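Local coordinates for alpha-ketoglutarate-dependent non-heme iron oxygenase EasH (Aspergillus japonicus, PDB 5M0T), which probably acts as an iron(II)- and 2-oxoglutarate-dependent oxygenase in the biosynthesis of the ergot alkaloid cycloclavine, at residues 33-39 with 199-204; 11-15 with 27-31; 153-159 with 223-229. All blocks are in the same frame, centred on the assembly; numbering follows the deposited sequence.

Contact 1: residues 33-39 with 199-204. With ZN (zinc ion), chain G.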
loop_
_atom_site.group_PDB
_atom_site.type_symbol
_atom_site.label_atom_id
_atom_site.label_comp_id
_atom_site.label_asym_id
_atom_site.label_seq_id
_atom_site.Cartn_x
_atom_site.Cartn_y
_atom_site.Cartn_z
ATOM N N VAL A 33 -16.141 12.817 -13.580
ATOM C CA VAL A 33 -16.755 11.653 -14.166
ATOM C C VAL A 33 -17.024 11.955 -15.635
ATOM O O VAL A 33 -17.438 13.071 -15.975
ATOM C CB VAL A 33 -18.056 11.242 -13.407
ATOM C CG1 VAL A 33 -19.098 12.362 -13.400
ATOM C CG2 VAL A 33 -18.652 9.969 -13.993
ATOM N N VAL A 34 -16.749 10.984 -16.500
ATOM C CA VAL A 34 -17.054 11.094 -17.938
ATOM C C VAL A 34 -17.359 9.703 -18.494
ATOM O O VAL A 34 -16.772 8.725 -18.048
ATOM C CB VAL A 34 -15.876 11.753 -18.718
ATOM C CG1 VAL A 34 -14.578 10.994 -18.515
ATOM C CG2 VAL A 34 -16.174 11.888 -20.201
ATOM N N VAL A 35 -18.277 9.619 -19.451
ATOM C CA VAL A 35 -18.518 8.369 -20.185
ATOM C C VAL A 35 -17.562 8.271 -21.392
ATOM O O VAL A 35 -17.512 9.169 -22.238
ATOM C CB VAL A 35 -19.984 8.250 -20.637
ATOM C CG1 VAL A 35 -20.186 7.000 -21.494
ATOM C CG2 VAL A 35 -20.923 8.253 -19.426
ATOM N N ILE A 36 -16.776 7.198 -21.427
ATOM C CA ILE A 36 -15.936 6.867 -22.575
ATOM C C ILE A 36 -16.716 5.921 -23.486
ATOM O O ILE A 36 -16.926 4.758 -23.139
ATOM C CB ILE A 36 -14.593 6.212 -22.170
ATOM C CG1 ILE A 36 -13.857 7.046 -21.118
ATOM C CG2 ILE A 36 -13.691 6.055 -23.376
ATOM C CD1 ILE A 36 -12.558 6.443 -20.619
ATOM N N GLU A 37 -17.121 6.414 -24.651
ATOM C CA GLU A 37 -17.773 5.576 -25.656
ATOM C C GLU A 37 -16.738 4.657 -26.280
ATOM O O GLU A 37 -15.685 5.114 -26.748
ATOM C CB GLU A 37 -18.458 6.401 -26.758
ATOM C CG GLU A 37 -19.686 7.176 -26.304
ATOM C CD GLU A 37 -20.831 6.290 -25.839
ATOM O OE1 GLU A 37 -21.041 5.209 -26.420
ATOM O OE2 GLU A 37 -21.533 6.683 -24.890
ATOM N N GLY A 38 -17.031 3.359 -26.247
ATOM C CA GLY A 38 -16.184 2.361 -26.878
ATOM C C GLY A 38 -14.863 2.165 -26.185
ATOM O O GLY A 38 -13.843 2.010 -26.847
ATOM N N PHE A 39 -14.867 2.183 -24.852
ATOM C CA PHE A 39 -13.640 1.905 -24.096
ATOM C C PHE A 39 -13.119 0.513 -24.464
ATOM O O PHE A 39 -11.945 0.340 -24.750
ATOM C CB PHE A 39 -13.891 2.040 -22.583
ATOM C CG PHE A 39 -12.710 1.658 -21.736
ATOM C CD1 PHE A 39 -11.543 2.423 -21.768
ATOM C CD2 PHE A 39 -12.750 0.518 -20.930
ATOM C CE1 PHE A 39 -10.442 2.061 -21.011
ATOM C CE2 PHE A 39 -11.656 0.153 -20.167
ATOM C CZ PHE A 39 -10.500 0.920 -20.215
ATOM N N GLY A 199 -19.375 -2.182 -23.699
ATOM C CA GLY A 199 -18.069 -1.669 -24.094
ATOM C C GLY A 199 -17.826 -0.215 -23.740
ATOM O O GLY A 199 -16.669 0.186 -23.556
ATOM N N ASP A 200 -18.897 0.582 -23.648
ATOM C CA ASP A 200 -18.821 1.938 -23.081
ATOM C C ASP A 200 -18.441 1.796 -21.621
ATOM O O ASP A 200 -18.773 0.782 -20.993
ATOM C CB ASP A 200 -20.150 2.710 -23.231
ATOM C CG ASP A 200 -20.519 2.999 -24.710
ATOM O OD1 ASP A 200 -19.632 2.880 -25.582
ATOM O OD2 ASP A 200 -21.683 3.339 -25.011
ATOM N N ALA A 201 -17.715 2.777 -21.092
ATOM C CA ALA A 201 -17.266 2.753 -19.709
ATOM C C ALA A 201 -17.544 4.079 -19.074
ATOM O O ALA A 201 -17.396 5.104 -19.727
ATOM C CB ALA A 201 -15.794 2.448 -19.630
ATOM N N VAL A 202 -17.992 4.073 -17.814
ATOM C CA VAL A 202 -18.096 5.316 -17.065
ATOM C C VAL A 202 -16.807 5.428 -16.233
ATOM O O VAL A 202 -16.433 4.494 -15.521
ATOM C CB VAL A 202 -19.421 5.457 -16.267
ATOM C CG1 VAL A 202 -19.552 4.452 -15.120
ATOM C CG2 VAL A 202 -19.551 6.871 -15.716
ATOM N N LEU A 203 -16.116 6.562 -16.381
ATOM C CA LEU A 203 -14.819 6.809 -15.751
ATOM C C LEU A 203 -14.982 7.851 -14.647
ATOM O O LEU A 203 -15.447 8.950 -14.930
ATOM C CB LEU A 203 -13.830 7.347 -16.789
ATOM C CG LEU A 203 -12.401 7.527 -16.289
ATOM C CD1 LEU A 203 -11.744 6.175 -16.082
ATOM C CD2 LEU A 203 -11.585 8.404 -17.228
ATOM N N PHE A 204 -14.604 7.517 -13.407
ATOM C CA PHE A 204 -14.668 8.473 -12.295
ATOM C C PHE A 204 -13.516 8.309 -11.306
ATOM O O PHE A 204 -12.976 7.220 -11.144
ATOM C CB PHE A 204 -16.025 8.431 -11.591
ATOM C CG PHE A 204 -16.456 7.060 -11.140
ATOM C CD1 PHE A 204 -16.107 6.584 -9.878
ATOM C CD2 PHE A 204 -17.230 6.250 -11.963
ATOM C CE1 PHE A 204 -16.509 5.321 -9.459
ATOM C CE2 PHE A 204 -17.640 4.979 -11.540
ATOM C CZ PHE A 204 -17.286 4.520 -10.290
HETATM ZN ZN ZN G . -22.861 4.496 -26.076
HETATM O O HOH W 1 -22.580 3.015 -27.374
#

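Contact 2: residues 11-15 with 27-31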
loop_
_atom_site.group_PDB
_atom_site.type_symbol
_atom_site.label_atom_id
_atom_site.label_comp_id
_atom_site.label_asym_id
_atom_site.label_seq_id
_atom_site.Cartn_x
_atom_site.Cartn_y
_atom_site.Cartn_z
ATOM N N THR A 11 -24.439 17.990 -15.664
ATOM C CA THR A 11 -24.679 17.003 -16.724
ATOM C C THR A 11 -23.539 15.993 -16.753
ATOM O O THR A 11 -22.415 16.303 -16.379
ATOM C CB THR A 11 -24.759 17.687 -18.119
ATOM O OG1 THR A 11 -25.738 18.725 -18.088
ATOM C CG2 THR A 11 -25.137 16.696 -19.242
ATOM N N LEU A 12 -23.843 14.780 -17.180
ATOM C CA LEU A 12 -22.833 13.755 -17.370
ATOM C C LEU A 12 -22.429 13.833 -18.829
ATOM O O LEU A 12 -23.279 13.739 -19.714
ATOM C CB LEU A 12 -23.380 12.361 -17.045
ATOM C CG LEU A 12 -22.502 11.161 -17.377
ATOM C CD1 LEU A 12 -21.108 11.313 -16.778
ATOM C CD2 LEU A 12 -23.189 9.889 -16.891
ATOM N N ARG A 13 -21.133 14.020 -19.072
ATOM C CA ARG A 13 -20.635 14.187 -20.432
ATOM C C ARG A 13 -20.124 12.867 -20.945
ATOM O O ARG A 13 -19.778 11.966 -20.178
ATOM C CB ARG A 13 -19.577 15.295 -20.519
ATOM C CG ARG A 13 -20.223 16.672 -20.570
ATOM C CD ARG A 13 -19.243 17.763 -20.946
ATOM N NE ARG A 13 -18.360 18.111 -19.837
ATOM C CZ ARG A 13 -17.331 18.960 -19.912
ATOM N NH1 ARG A 13 -17.013 19.551 -21.057
ATOM N NH2 ARG A 13 -16.608 19.214 -18.829
ATOM N N ARG A 14 -20.109 12.790 -22.265
ATOM C CA ARG A 14 -19.891 11.578 -23.023
ATOM C C ARG A 14 -18.853 11.912 -24.105
ATOM O O ARG A 14 -18.957 12.952 -24.771
ATOM C CB ARG A 14 -21.227 11.211 -23.662
ATOM C CG ARG A 14 -21.377 9.787 -24.144
ATOM C CD ARG A 14 -22.764 9.555 -24.731
ATOM N NE ARG A 14 -23.820 9.418 -23.730
ATOM C CZ ARG A 14 -24.055 8.342 -22.970
ATOM N NH1 ARG A 14 -23.283 7.255 -23.029
ATOM N NH2 ARG A 14 -25.077 8.369 -22.117
ATOM N N ILE A 15 -17.849 11.061 -24.269
ATOM C CA ILE A 15 -16.730 11.367 -25.171
ATOM C C ILE A 15 -16.173 10.058 -25.747
ATOM O O ILE A 15 -16.003 9.081 -25.021
ATOM C CB ILE A 15 -15.641 12.208 -24.437
ATOM C CG1 ILE A 15 -14.725 12.928 -25.412
ATOM C CG2 ILE A 15 -14.848 11.363 -23.480
ATOM C CD1 ILE A 15 -13.757 13.865 -24.717
ATOM N N VAL A 27 -12.271 16.600 -19.119
ATOM C CA VAL A 27 -13.633 16.434 -18.601
ATOM C C VAL A 27 -13.606 15.815 -17.189
ATOM O O VAL A 27 -14.391 16.195 -16.326
ATOM C CB VAL A 27 -14.534 15.582 -19.535
ATOM C CG1 VAL A 27 -15.936 15.435 -18.938
ATOM C CG2 VAL A 27 -14.629 16.212 -20.917
ATOM N N LEU A 28 -12.688 14.875 -16.967
ATOM C CA LEU A 28 -12.505 14.245 -15.659
ATOM C C LEU A 28 -12.119 15.260 -14.574
ATOM O O LEU A 28 -12.662 15.219 -13.481
ATOM C CB LEU A 28 -11.459 13.124 -15.747
ATOM C CG LEU A 28 -11.315 12.212 -14.537
ATOM C CD1 LEU A 28 -12.578 11.389 -14.350
ATOM C CD2 LEU A 28 -10.102 11.301 -14.672
ATOM N N GLN A 29 -11.197 16.170 -14.877
ATOM C CA GLN A 29 -10.843 17.267 -13.963
ATOM C C GLN A 29 -12.008 18.206 -13.658
ATOM O O GLN A 29 -12.200 18.618 -12.516
ATOM C CB GLN A 29 -9.739 18.136 -14.554
ATOM C CG GLN A 29 -8.381 17.502 -14.584
ATOM C CD GLN A 29 -7.331 18.450 -15.154
ATOM O OE1 GLN A 29 -7.504 19.019 -16.229
ATOM N NE2 GLN A 29 -6.236 18.623 -14.430
ATOM N N GLU A 30 -12.747 18.578 -14.699
ATOM C CA GLU A 30 -13.847 19.517 -14.563
ATOM C C GLU A 30 -15.076 18.898 -13.867
ATOM O O GLU A 30 -15.705 19.562 -13.051
ATOM C CB GLU A 30 -14.222 20.084 -15.936
ATOM C CG GLU A 30 -13.109 20.953 -16.517
ATOM C CD GLU A 30 -13.278 21.322 -17.993
ATOM O OE1 GLU A 30 -14.193 20.810 -18.674
ATOM O OE2 GLU A 30 -12.467 22.139 -18.483
ATOM N N ASP A 31 -15.407 17.651 -14.209
ATOM C CA ASP A 31 -16.670 17.003 -13.802
ATOM C C ASP A 31 -16.515 15.848 -12.801
ATOM O O ASP A 31 -17.480 15.484 -12.141
ATOM C CB ASP A 31 -17.407 16.474 -15.036
ATOM C CG ASP A 31 -17.941 17.587 -15.951
ATOM O OD1 ASP A 31 -17.645 18.781 -15.750
ATOM O OD2 ASP A 31 -18.674 17.258 -16.902
HETATM O O HOH W 2 -19.218 14.725 -17.180
#

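Contact 3: residues 153-159 with 223-229. With AKG (2-oxoglutaric acid), chain D.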
loop_
_atom_site.group_PDB
_atom_site.type_symbol
_atom_site.label_atom_id
_atom_site.label_comp_id
_atom_site.label_asym_id
_atom_site.label_seq_id
_atom_site.Cartn_x
_atom_site.Cartn_y
_atom_site.Cartn_z
ATOM N N LEU A 153 -8.840 5.652 -9.546
ATOM C CA LEU A 153 -9.477 5.928 -10.823
ATOM C C LEU A 153 -10.229 4.668 -11.235
ATOM O O LEU A 153 -9.597 3.630 -11.438
ATOM C CB LEU A 153 -8.428 6.270 -11.889
ATOM C CG LEU A 153 -8.960 6.749 -13.241
ATOM C CD1 LEU A 153 -10.029 7.835 -13.096
ATOM C CD2 LEU A 153 -7.794 7.242 -14.093
ATOM N N ASN A 154 -11.556 4.773 -11.367
ATOM C CA ASN A 154 -12.424 3.635 -11.705
ATOM C C ASN A 154 -12.874 3.657 -13.160
ATOM O O ASN A 154 -13.621 4.535 -13.566
ATOM C CB ASN A 154 -13.666 3.619 -10.804
ATOM C CG ASN A 154 -14.415 2.292 -10.854
ATOM O OD1 ASN A 154 -14.402 1.574 -11.865
ATOM N ND2 ASN A 154 -15.066 1.952 -9.749
ATOM N N PHE A 155 -12.436 2.667 -13.932
ATOM C CA PHE A 155 -12.922 2.458 -15.291
ATOM C C PHE A 155 -14.024 1.431 -15.182
ATOM O O PHE A 155 -13.734 0.251 -15.073
ATOM C CB PHE A 155 -11.818 1.910 -16.199
ATOM C CG PHE A 155 -10.652 2.845 -16.391
ATOM C CD1 PHE A 155 -9.668 2.956 -15.420
ATOM C CD2 PHE A 155 -10.499 3.557 -17.581
ATOM C CE1 PHE A 155 -8.581 3.796 -15.603
ATOM C CE2 PHE A 155 -9.413 4.405 -17.771
ATOM C CZ PHE A 155 -8.453 4.521 -16.787
ATOM N N LEU A 156 -15.283 1.863 -15.195
ATOM C CA LEU A 156 -16.403 0.950 -14.994
ATOM C C LEU A 156 -17.086 0.661 -16.318
ATOM O O LEU A 156 -17.860 1.473 -16.821
ATOM C CB LEU A 156 -17.386 1.502 -13.954
ATOM C CG LEU A 156 -18.331 0.439 -13.333
ATOM C CD1 LEU A 156 -18.948 0.916 -12.019
ATOM C CD2 LEU A 156 -19.439 0.007 -14.288
ATOM N N THR A 157 -16.818 -0.513 -16.868
ATOM C CA THR A 157 -17.276 -0.856 -18.198
ATOM C C THR A 157 -18.608 -1.603 -18.143
ATOM O O THR A 157 -18.784 -2.522 -17.343
ATOM C CB THR A 157 -16.224 -1.726 -18.913
ATOM O OG1 THR A 157 -14.948 -1.085 -18.847
ATOM C CG2 THR A 157 -16.613 -1.978 -20.351
ATOM N N ALA A 158 -19.529 -1.214 -19.020
ATOM C CA ALA A 158 -20.781 -1.922 -19.207
ATOM C C ALA A 158 -20.540 -3.191 -20.042
ATOM O O ALA A 158 -20.036 -3.124 -21.159
ATOM C CB ALA A 158 -21.806 -1.015 -19.874
ATOM N N LEU A 159 -20.884 -4.344 -19.479
ATOM C CA LEU A 159 -20.777 -5.623 -20.179
ATOM C C LEU A 159 -22.113 -6.121 -20.703
ATOM O O LEU A 159 -22.136 -7.106 -21.446
ATOM C CB LEU A 159 -20.148 -6.674 -19.268
ATOM C CG LEU A 159 -18.729 -6.386 -18.775
ATOM C CD1 LEU A 159 -18.257 -7.482 -17.833
ATOM C CD2 LEU A 159 -17.763 -6.230 -19.951
ATOM N N ARG A 223 -24.754 -6.379 -16.001
ATOM C CA ARG A 223 -23.377 -6.757 -15.678
ATOM C C ARG A 223 -22.431 -5.583 -15.901
ATOM O O ARG A 223 -22.289 -5.107 -17.025
ATOM C CB ARG A 223 -22.930 -7.947 -16.521
ATOM C CG ARG A 223 -21.497 -8.377 -16.225
ATOM C CD ARG A 223 -21.182 -9.853 -16.449
ATOM N NE ARG A 223 -21.920 -10.511 -17.526
ATOM C CZ ARG A 223 -21.640 -11.733 -17.985
ATOM N NH1 ARG A 223 -20.627 -12.451 -17.488
ATOM N NH2 ARG A 223 -22.373 -12.242 -18.970
ATOM N N GLY A 224 -21.805 -5.117 -14.827
ATOM C CA GLY A 224 -20.794 -4.062 -14.886
ATOM C C GLY A 224 -19.410 -4.606 -14.594
ATOM O O GLY A 224 -19.277 -5.712 -14.066
ATOM N N PHE A 225 -18.385 -3.818 -14.920
ATOM C CA PHE A 225 -16.987 -4.245 -14.798
ATOM C C PHE A 225 -16.139 -3.104 -14.251
ATOM O O PHE A 225 -15.523 -2.375 -15.024
ATOM C CB PHE A 225 -16.522 -4.717 -16.185
ATOM C CG PHE A 225 -15.063 -5.044 -16.298
ATOM C CD1 PHE A 225 -14.328 -5.544 -15.237
ATOM C CD2 PHE A 225 -14.427 -4.883 -17.519
ATOM C CE1 PHE A 225 -12.986 -5.842 -15.383
ATOM C CE2 PHE A 225 -13.090 -5.178 -17.667
ATOM C CZ PHE A 225 -12.368 -5.657 -16.598
ATOM N N PRO A 226 -16.158 -2.897 -12.918
ATOM C CA PRO A 226 -15.271 -1.908 -12.314
ATOM C C PRO A 226 -13.823 -2.350 -12.364
ATOM O O PRO A 226 -13.515 -3.476 -12.017
ATOM C CB PRO A 226 -15.741 -1.843 -10.851
ATOM C CG PRO A 226 -16.475 -3.126 -10.636
ATOM C CD PRO A 226 -17.173 -3.345 -11.945
ATOM N N LEU A 227 -12.947 -1.460 -12.801
ATOM C CA LEU A 227 -11.528 -1.706 -12.798
ATOM C C LEU A 227 -10.909 -0.474 -12.165
ATOM O O LEU A 227 -10.944 0.622 -12.748
ATOM C CB LEU A 227 -11.056 -1.937 -14.241
ATOM C CG LEU A 227 -9.612 -2.342 -14.522
ATOM C CD1 LEU A 227 -9.501 -2.693 -16.003
ATOM C CD2 LEU A 227 -8.618 -1.237 -14.169
ATOM N N ILE A 228 -10.349 -0.642 -10.970
ATOM C CA ILE A 228 -9.891 0.502 -10.186
ATOM C C ILE A 228 -8.372 0.529 -10.102
ATOM O O ILE A 228 -7.750 -0.387 -9.553
ATOM C CB ILE A 228 -10.536 0.527 -8.790
ATOM C CG1 ILE A 228 -12.039 0.229 -8.896
ATOM C CG2 ILE A 228 -10.301 1.869 -8.127
ATOM C CD1 ILE A 228 -12.785 0.210 -7.573
ATOM N N MET A 229 -7.782 1.584 -10.665
ATOM C CA MET A 229 -6.346 1.856 -10.527
ATOM C C MET A 229 -6.137 2.799 -9.359
ATOM O O MET A 229 -6.991 3.624 -9.045
ATOM C CB MET A 229 -5.773 2.480 -11.805
ATOM C CG MET A 229 -6.041 1.666 -13.055
ATOM S SD MET A 229 -5.448 -0.025 -12.963
ATOM C CE MET A 229 -3.680 0.223 -12.878
HETATM C C1 AKG D . -18.647 -0.009 -5.727
HETATM O O1 AKG D . -17.789 0.635 -5.126
HETATM O O2 AKG D . -18.992 -1.239 -5.428
HETATM C C2 AKG D . -19.427 0.549 -6.926
HETATM O O5 AKG D . -19.509 1.757 -7.039
HETATM C C3 AKG D . -20.042 -0.373 -7.948
HETATM C C4 AKG D . -20.890 0.370 -8.968
HETATM C C5 AKG D . -21.549 -0.516 -9.990
HETATM O O3 AKG D . -21.154 -1.767 -10.021
HETATM O O4 AKG D . -22.390 -0.081 -10.743
#

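Contact 1: residues 33-39 with 199-204
Glu-37 and Asp-200 meet at a zinc ion, which Glu-37 OE1 and Asp-200 OD2 each bind at 2.0 Å together with a water. Glu-37 starts off away from 199-204, but the bend at its second torsion (chi2 -64°) swings the carboxylate back to the metal; the two carboxylate planes stand 78° apart. Glu-37 OE2 makes a salt bridge to Arg-14 NH1. Asp-200 OD1 takes Gly-38 N at 2.7 Å on its anti side, somewhat out of the carboxylate plane.

Strands 33-37 and 201-204 run antiparallel, with two hydrogen-bonded pairs, Val-34 with Leu-203 and Ile-36 with Ala-201. On one face Val-33 CG2 meets Val-202 CG2 at 3.7 Å. On the other, Val-34 and Leu-203 lie side by side, pointing the same way, and Leu-203 CD2 is 4.0 Å from Ile-36 CD1. Phe-39, the last residue of a type II turn that begins at Ile-36, sets CB 3.5 Å from Ala-201 CB, while CG, anti to the backbone N (chi1 175°), leads the ring away to Phe-155. Such pairing is consistent with the major sheet of the cupin-clan double-stranded beta-helix; here a zinc ion is bound at the turn end of this strand pair.

Contact 2: residues 11-15 with 27-31
Two carboxylates lie at the edge of the Arg-13 guanidinium, near its plane, and Val-27 covers one of its faces, with CG2 4.0 Å above the centre of the group. Glu-30 is turned almost flush with the guanidinium, the two planes differing by 2°. Arg-13 NH2 reaches Glu-30 OE1 at 2.9 Å in a nearly straight bond, and the acceptor uses its anti lone pair. Asp-31 is rotated by 46° instead. Its OD2 receives Arg-13 NE at 3.1 Å, close to the guanidinium plane, although the donor stands above the plane of the carboxylate; the further bonds from Arg-13 NH2 to both Asp-31 oxygens are weak.

The arginine reaches this place by a bend at its third torsion (chi3 -76°), after Arg-13 CB has passed 4.0 Å from Val-27 CG1. NE and NH2 are thereby directed at two successive acidic residues, and contacts at the edge together with the valine on one face restrict rotation of the group. A water completes the arrangement: it accepts from Arg-13 N at 2.8 Å and donates to Asp-31 OD2 at 2.6 Å. That oxygen thus receives both the side chain and, through the water, the backbone of Arg-13. Two neighbouring acids would be expected to stabilise the positive charge.

This salt-bridge network lies at the surface and joins the start of a beta-alpha-beta unit to its helix. Helix 21-31 connects strands 14-16 and 33-37 in the chain; the two strands are parallel neighbours at one margin of the large sheet. Val-27 also packs on Val-34 of strand 33-37, and Leu-28, on another side of the helix, reaches Leu-203 of strand 201-205.

Contact 3: residues 153-159 with 223-229
Leu-153 and Met-229 exchange a pair of short backbone hydrogen bonds, Leu-153 N to Met-229 O and Met-229 N to Leu-153 O, both 2.8 Å with N-H...O angles of 154°. The ladder continues through Phe-155 with Leu-227 and Thr-157 with Phe-225, where the bond from Phe-225 N is weak, and ends with Leu-159 N on Arg-223 O. The strand axes approach to 4.3 Å at 162°, a nearly antiparallel course.

Side chains alternate between two faces. On one, Asn-154 crosses Ile-228, with Asn-154 ND2 3.6 Å from Ile-228 CG1, and the amide nitrogen also makes a weak bond to Glu-134, a ligand of the iron(II). Leu-156 is extended (chi1 -161°): CG packs against Pro-226 while Leu-156 CD1 reaches 2-oxoglutarate, 3.6 Å from its C5. This branch forms part of the wall of the cosubstrate pocket. Leu-156 CD2 lies 4.3 Å from Gly-224 CA, close to where a side chain would have stood.

On the opposite face, Met-229 CG comes to 4.2 Å from Phe-155 CE1, and Thr-157 and Phe-225 run side by side. At the end of the strand pair, Leu-159 CD1 fits between Phe-225 CB and Arg-223 CG, 3.7 Å from each. The Arg-223 guanidinium itself turns to Asp-53 and Glu-121.

Strand 152-158 is flanked on its other side by strand 201-205, and strand 222-231 by strand 112-122. Helix 42-52 covers the Leu-159 end, where Phe-48 stacks on Phe-225.

All three contacts reach one mixed sheet, in which strands 14-16, 33-37, 201-205, 152-158 and 222-231 follow one another. Contact 2 closes before contact 1 opens along the chain, whereas the segments of contacts 1 and 3 alternate. Centres of contacts 1 and 2 lie about 10 Å apart, those of 1 and 3 about 9 Å, and those of 2 and 3 about 17 Å, which places contact 1 between the others. Its strands probably hydrogen-bond to both neighbours, through Val-35 with Ile-15 and Val-202 with Leu-156; Leu-28 also packs directly on Leu-153. The series thus leads from a surface helix, past the zinc site, to the buried strands lining the 2-oxoglutarate pocket.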